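Local coordinates for protein acetyltransferase, GNAT family (Colwellia psychrerythraea, PDB 3IWG) that probably transfers acyl groups to an acceptor, as expected of a member of the GNAT acetyltransferase family, at residues C58-N61 / Y65-Q68; K98-S103 / L107-L112. One frame throughout, in Å; residues are numbered along the deposited sequence.

Contact 1: C58-N61 / Y65-Q68; sequences CCVN and YLLQ
Cys59 faces two consecutive residues of the returning strand, Leu67 and Gln68. Its carbonyl O accepts Leu67 N at 2.9 Å, while Cys59 N gives its hydrogen to Gln68 O at 3.0 Å. The sulfur lies over the same pair, with Cys59 SG 3.7 Å from Gln68 CB and also near the CB of Leu67; cysteine is small and apolar enough to pack there. Gln68 itself runs on extended, its OE1 bonded to Lys20. Two residues set against one, with helix-like torsions at Leu67 (psi -32°), make a classic beta bulge in the antiparallel hairpin of strands 53-60 and 65-71. A bulge in the fourth strand is a hallmark of the GNAT fold, and this one is consistent with it. Val60 and Leu66 form a non-hydrogen-bonded pair, where the branch Val60 CG2 meets Leu66 CD1 at 3.6 Å; two bulky apolar residues suit this buried side of the hairpin.

At the turn end, Asn61 N bonds Tyr65 O. Its side chain starts with Asn61 CB 4.0 Å from Leu67 CD1. CG then turns back between the backbone N and the carbonyl carbon (chi1 79°), which brings the amide alongside Tyr65 and puts Asn61 CG 3.5 Å from Tyr65 O. Asn61 OD1 accepts Tyr65 N at 3.0 Å, the donor standing 43° above the amide plane, and takes a second, weak bond from Asp63 N. Asn61 ND2 rests against Leu67 CD2 at 4.0 Å. An alanine here would remove the carboxamide, and would probably leave Tyr65 N and Asp63 N without this shared acceptor and the turn freer to move. Beyond the amide, Tyr65 carries its ring away from strand 53-60, and its OH reaches Glu272.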
ATOM      1  N   CYS A  58     -17.097  19.969  -3.498  1.00 25.25           N
ATOM      2  CA  CYS A  58     -17.495  18.908  -2.599  1.00 24.85           C
ATOM      3  C   CYS A  58     -16.994  17.583  -3.136  1.00 24.90           C
ATOM      4  O   CYS A  58     -16.542  17.515  -4.272  1.00 24.01           O
ATOM      5  CB  CYS A  58     -19.019  18.884  -2.417  1.00 24.27           C
ATOM      6  SG  CYS A  58     -19.932  18.260  -3.777  1.00 22.68           S
ATOM      7  N   CYS A  59     -17.059  16.542  -2.307  1.00 25.75           N
ATOM      8  CA  CYS A  59     -16.794  15.170  -2.782  1.00 26.69           C
ATOM      9  C   CYS A  59     -17.757  14.138  -2.248  1.00 27.35           C
ATOM     10  O   CYS A  59     -18.237  14.208  -1.090  1.00 28.51           O
ATOM     11  CB  CYS A  59     -15.328  14.767  -2.553  1.00 26.99           C
ATOM     12  SG  CYS A  59     -14.868  14.582  -0.888  1.00 27.26           S
ATOM     13  N   VAL A  60     -18.122  13.219  -3.129  1.00 27.39           N
ATOM     14  CA  VAL A  60     -19.143  12.219  -2.821  1.00 26.95           C
ATOM     15  C   VAL A  60     -18.492  10.861  -2.994  1.00 28.46           C
ATOM     16  O   VAL A  60     -17.928  10.566  -4.039  1.00 28.83           O
ATOM     17  CB  VAL A  60     -20.336  12.323  -3.769  1.00 26.85           C
ATOM     18  CG1 VAL A  60     -21.422  11.251  -3.455  1.00 25.46           C
ATOM     19  CG2 VAL A  60     -20.896  13.749  -3.775  1.00 24.00           C
ATOM     20  N   ASN A  61     -18.565  10.031  -1.966  1.00 29.31           N
ATOM     21  CA  ASN A  61     -18.034   8.701  -2.059  1.00 30.04           C
ATOM     22  C   ASN A  61     -18.925   7.799  -2.908  1.00 31.33           C
ATOM     23  O   ASN A  61     -19.966   8.213  -3.427  1.00 30.82           O
ATOM     24  CB  ASN A  61     -17.718   8.119  -0.645  1.00 29.73           C
ATOM     25  CG  ASN A  61     -18.937   7.589   0.109  1.00 27.60           C
ATOM     26  OD1 ASN A  61     -20.072   7.571  -0.373  1.00 27.82           O
ATOM     27  ND2 ASN A  61     -18.687   7.170   1.323  1.00 23.57           N
ATOM     28  N   TYR A  65     -22.435   9.355  -0.414  1.00 28.68           N
ATOM     29  CA  TYR A  65     -22.352  10.180   0.752  1.00 28.67           C
ATOM     30  C   TYR A  65     -21.274  11.204   0.602  1.00 27.90           C
ATOM     31  O   TYR A  65     -20.117  10.877   0.303  1.00 26.66           O
ATOM     32  CB  TYR A  65     -22.073   9.340   1.997  1.00 29.05           C
ATOM     33  CG  TYR A  65     -23.284   8.555   2.435  1.00 30.19           C
ATOM     34  CD1 TYR A  65     -23.550   7.302   1.913  1.00 32.19           C
ATOM     35  CD2 TYR A  65     -24.186   9.097   3.341  1.00 32.00           C
ATOM     36  CE1 TYR A  65     -24.694   6.589   2.290  1.00 34.57           C
ATOM     37  CE2 TYR A  65     -25.309   8.404   3.731  1.00 33.10           C
ATOM     38  CZ  TYR A  65     -25.562   7.149   3.214  1.00 33.22           C
ATOM     39  OH  TYR A  65     -26.675   6.468   3.626  1.00 34.94           O
ATOM     40  N   LEU A  66     -21.674  12.447   0.848  1.00 26.68           N
ATOM     41  CA  LEU A  66     -20.747  13.542   0.923  1.00 26.52           C
ATOM     42  C   LEU A  66     -19.726  13.284   1.998  1.00 25.42           C
ATOM     43  O   LEU A  66     -20.011  12.707   3.038  1.00 26.75           O
ATOM     44  CB  LEU A  66     -21.464  14.873   1.201  1.00 26.44           C
ATOM     45  CG  LEU A  66     -21.978  15.705   0.019  1.00 30.07           C
ATOM     46  CD1 LEU A  66     -22.780  14.862  -0.935  1.00 33.40           C
ATOM     47  CD2 LEU A  66     -22.853  16.933   0.493  1.00 32.63           C
ATOM     48  N   LEU A  67     -18.525  13.721   1.731  1.00 24.38           N
ATOM     49  CA  LEU A  67     -17.440  13.616   2.663  1.00 25.53           C
ATOM     50  C   LEU A  67     -16.904  15.001   2.977  1.00 25.76           C
ATOM     51  O   LEU A  67     -16.403  15.215   4.061  1.00 25.51           O
ATOM     52  CB  LEU A  67     -16.301  12.709   2.084  1.00 25.15           C
ATOM     53  CG  LEU A  67     -16.555  11.175   1.917  1.00 27.67           C
ATOM     54  CD1 LEU A  67     -15.237  10.344   1.628  1.00 28.75           C
ATOM     55  CD2 LEU A  67     -17.274  10.511   3.113  1.00 26.60           C
ATOM     56  N   GLN A  68     -16.957  15.918   2.005  1.00 27.35           N
ATOM     57  CA  GLN A  68     -16.401  17.273   2.152  1.00 27.81           C
ATOM     58  C   GLN A  68     -17.277  18.251   1.357  1.00 28.10           C
ATOM     59  O   GLN A  68     -17.830  17.879   0.312  1.00 27.79           O
ATOM     60  CB  GLN A  68     -14.959  17.334   1.623  1.00 27.36           C
ATOM     61  CG  GLN A  68     -13.970  16.465   2.359  1.00 28.25           C
ATOM     62  CD  GLN A  68     -12.521  16.587   1.817  1.00 28.01           C
ATOM     63  OE1 GLN A  68     -12.307  16.894   0.651  1.00 25.01           O
ATOM     64  NE2 GLN A  68     -11.532  16.312   2.676  1.00 27.88           N
TER

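Contact 2: K98-S103 / L107-L112; sequences KGAFVS and LNYQAL
Ala100 begins the contact, its CB 3.5 Å from Tyr109 OH; a single methyl is short enough to let the phenol end come close to the strand. Phe101 meets the tyrosine through its backbone alone: its side chain leaves on the other side of the strand, where the ring meets those of Tyr65 and Trp35, while its carbonyl O lies 2.6 Å from Tyr109 OH, the acceptor in a hydrogen bond of weak geometry. Val102 then turns its side chain back to the helix. Its CG2 stands anti to the backbone N and sits over one face of the Tyr109 ring, 3.6 Å from the centroid and 24° off the normal, a CH-pi contact. CG of Tyr109 is likewise anti to its N (chi1 167°), which carries the ring across to the strand; there its face meets the valine and its hydroxyl the main chain. Val102 CG2 also touches Gln110 CB at 4.0 Å. Ser103 faces the other way and bonds Glu106 through OG, and its carbonyl O lies near Gln110 CB. Residues 107-112 of helix 107-116 run at 135° to strand 99-103, with helix 76-87 against Tyr109 through Phe83 and strands 65-71 and 262-273 flanking strand 99-103.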
ATOM      1  N   LYS A  98     -27.210  10.491  -1.071  1.00 33.50           N
ATOM      2  CA  LYS A  98     -28.027   9.911  -0.007  1.00 32.28           C
ATOM      3  C   LYS A  98     -27.846  10.578   1.336  1.00 30.79           C
ATOM      4  O   LYS A  98     -28.734  10.482   2.191  1.00 29.04           O
ATOM      5  CB  LYS A  98     -27.666   8.448   0.192  1.00 32.66           C
ATOM      6  CG  LYS A  98     -28.158   7.517  -0.881  1.00 34.52           C
ATOM      7  CD  LYS A  98     -27.544   6.144  -0.637  1.00 37.21           C
ATOM      8  CE  LYS A  98     -28.052   5.100  -1.591  1.00 39.23           C
ATOM      9  NZ  LYS A  98     -27.062   3.988  -1.670  1.00 42.13           N
ATOM     10  N   GLY A  99     -26.683  11.206   1.541  1.00 28.67           N
ATOM     11  CA  GLY A  99     -26.339  11.683   2.856  1.00 27.89           C
ATOM     12  C   GLY A  99     -24.979  12.303   2.970  1.00 27.37           C
ATOM     13  O   GLY A  99     -24.323  12.638   1.982  1.00 27.73           O
ATOM     14  N   ALA A 100     -24.541  12.486   4.193  1.00 26.52           N
ATOM     15  CA  ALA A 100     -23.229  13.079   4.392  1.00 26.37           C
ATOM     16  C   ALA A 100     -22.584  12.532   5.626  1.00 25.67           C
ATOM     17  O   ALA A 100     -23.281  12.107   6.564  1.00 25.52           O
ATOM     18  CB  ALA A 100     -23.336  14.573   4.489  1.00 26.24           C
ATOM     19  N   PHE A 101     -21.260  12.505   5.589  1.00 24.95           N
ATOM     20  CA  PHE A 101     -20.450  12.346   6.774  1.00 24.81           C
ATOM     21  C   PHE A 101     -19.758  13.682   7.004  1.00 24.99           C
ATOM     22  O   PHE A 101     -19.200  14.303   6.067  1.00 25.08           O
ATOM     23  CB  PHE A 101     -19.371  11.255   6.625  1.00 25.55           C
ATOM     24  CG  PHE A 101     -19.919   9.822   6.436  1.00 25.32           C
ATOM     25  CD1 PHE A 101     -20.111   8.988   7.538  1.00 27.54           C
ATOM     26  CD2 PHE A 101     -20.204   9.334   5.173  1.00 25.31           C
ATOM     27  CE1 PHE A 101     -20.595   7.661   7.396  1.00 29.48           C
ATOM     28  CE2 PHE A 101     -20.679   8.025   4.995  1.00 28.11           C
ATOM     29  CZ  PHE A 101     -20.874   7.172   6.108  1.00 30.22           C
ATOM     30  N   VAL A 102     -19.757  14.083   8.268  1.00 24.01           N
ATOM     31  CA  VAL A 102     -19.307  15.366   8.685  1.00 23.25           C
ATOM     32  C   VAL A 102     -19.020  15.308  10.167  1.00 23.33           C
ATOM     33  O   VAL A 102     -19.689  14.585  10.891  1.00 21.56           O
ATOM     34  CB  VAL A 102     -20.390  16.428   8.399  1.00 23.06           C
ATOM     35  CG1 VAL A 102     -21.557  16.206   9.299  1.00 21.28           C
ATOM     36  CG2 VAL A 102     -19.833  17.829   8.504  1.00 19.78           C
ATOM     37  N   SER A 103     -17.980  16.034  10.601  1.00 24.07           N
ATOM     38  CA  SER A 103     -17.725  16.139  12.023  1.00 24.16           C
ATOM     39  C   SER A 103     -18.215  17.435  12.597  1.00 23.87           C
ATOM     40  O   SER A 103     -18.382  18.437  11.902  1.00 24.35           O
ATOM     41  CB  SER A 103     -16.250  15.995  12.368  1.00 23.52           C
ATOM     42  OG  SER A 103     -15.519  17.151  12.033  1.00 25.21           O
ATOM     43  N   LEU A 107     -17.780  23.355  10.770  1.00 23.63           N
ATOM     44  CA  LEU A 107     -18.975  24.033  11.289  1.00 22.96           C
ATOM     45  C   LEU A 107     -19.907  24.349  10.157  1.00 22.49           C
ATOM     46  O   LEU A 107     -21.084  24.027  10.219  1.00 22.89           O
ATOM     47  CB  LEU A 107     -18.578  25.293  12.070  1.00 23.77           C
ATOM     48  CG  LEU A 107     -17.840  25.101  13.412  1.00 22.56           C
ATOM     49  CD1 LEU A 107     -17.381  26.449  14.035  1.00 19.55           C
ATOM     50  CD2 LEU A 107     -18.665  24.290  14.394  1.00 20.15           C
ATOM     51  N   ASN A 108     -19.376  24.940   9.096  1.00 21.86           N
ATOM     52  CA  ASN A 108     -20.206  25.317   7.961  1.00 21.91           C
ATOM     53  C   ASN A 108     -20.845  24.136   7.269  1.00 21.81           C
ATOM     54  O   ASN A 108     -21.997  24.166   6.909  1.00 22.35           O
ATOM     55  CB  ASN A 108     -19.424  26.156   6.970  1.00 21.71           C
ATOM     56  CG  ASN A 108     -19.341  27.623   7.381  1.00 22.50           C
ATOM     57  OD1 ASN A 108     -18.254  28.185   7.514  1.00 26.56           O
ATOM     58  ND2 ASN A 108     -20.488  28.256   7.538  1.00 23.16           N
ATOM     59  N   TYR A 109     -20.098  23.067   7.099  1.00 22.57           N
ATOM     60  CA  TYR A 109     -20.603  21.906   6.360  1.00 21.55           C
ATOM     61  C   TYR A 109     -21.620  21.238   7.250  1.00 20.69           C
ATOM     62  O   TYR A 109     -22.709  20.855   6.809  1.00 20.26           O
ATOM     63  CB  TYR A 109     -19.384  21.031   5.977  1.00 22.17           C
ATOM     64  CG  TYR A 109     -19.597  19.622   5.466  1.00 22.38           C
ATOM     65  CD1 TYR A 109     -20.747  19.246   4.813  1.00 21.55           C
ATOM     66  CD2 TYR A 109     -18.592  18.668   5.613  1.00 22.13           C
ATOM     67  CE1 TYR A 109     -20.906  17.958   4.318  1.00 23.40           C
ATOM     68  CE2 TYR A 109     -18.756  17.382   5.141  1.00 23.56           C
ATOM     69  CZ  TYR A 109     -19.910  17.027   4.495  1.00 24.54           C
ATOM     70  OH  TYR A 109     -20.097  15.718   4.063  1.00 24.18           O
ATOM     71  N   GLN A 110     -21.299  21.140   8.527  1.00 21.25           N
ATOM     72  CA  GLN A 110     -22.240  20.535   9.508  1.00 22.90           C
ATOM     73  C   GLN A 110     -23.579  21.275   9.545  1.00 23.43           C
ATOM     74  O   GLN A 110     -24.658  20.647   9.568  1.00 22.90           O
ATOM     75  CB  GLN A 110     -21.630  20.521  10.920  1.00 23.45           C
ATOM     76  CG  GLN A 110     -22.550  19.973  11.984  1.00 23.81           C
ATOM     77  CD  GLN A 110     -21.958  20.007  13.402  1.00 25.07           C
ATOM     78  OE1 GLN A 110     -21.780  18.951  14.022  1.00 29.25           O
ATOM     79  NE2 GLN A 110     -21.638  21.199  13.906  1.00 21.05           N
ATOM     80  N   ALA A 111     -23.510  22.605   9.549  1.00 23.65           N
ATOM     81  CA  ALA A 111     -24.716  23.387   9.654  1.00 24.65           C
ATOM     82  C   ALA A 111     -25.662  22.965   8.578  1.00 24.99           C
ATOM     83  O   ALA A 111     -26.859  22.761   8.826  1.00 25.46           O
ATOM     84  CB  ALA A 111     -24.423  24.887   9.536  1.00 25.18           C
ATOM     85  N   LEU A 112     -25.116  22.817   7.372  1.00 24.56           N
ATOM     86  CA  LEU A 112     -25.960  22.608   6.214  1.00 24.03           C
ATOM     87  C   LEU A 112     -26.534  21.237   6.261  1.00 23.16           C
ATOM     88  O   LEU A 112     -27.672  21.046   5.851  1.00 23.43           O
ATOM     89  CB  LEU A 112     -25.189  22.866   4.915  1.00 24.37           C
ATOM     90  CG  LEU A 112     -24.689  24.311   4.836  1.00 24.92           C
ATOM     91  CD1 LEU A 112     -23.682  24.559   3.661  1.00 27.79           C
ATOM     92  CD2 LEU A 112     -25.899  25.220   4.717  1.00 25.41           C
TER

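How the contacts relate
From the N terminus, the chain first closes contact 1, where the four-residue turn 61-64 returns strand 53-60 into strand 65-71. It then passes through helix 76-87 before contact 2 opens and closes over a three-residue loop, between strand 99-103 and helix 107-116. The two contacts therefore lie in series, neither enclosing nor crossing the other. They meet in space, with centres about 10 Å apart, because strands 65-71 and 99-103 run parallel as neighbours: Leu66 probably bonds to Gly99 and Phe101 through its backbone. Together they join the hairpin to the strand and helix that follow, in an order matching the middle of a GNAT domain.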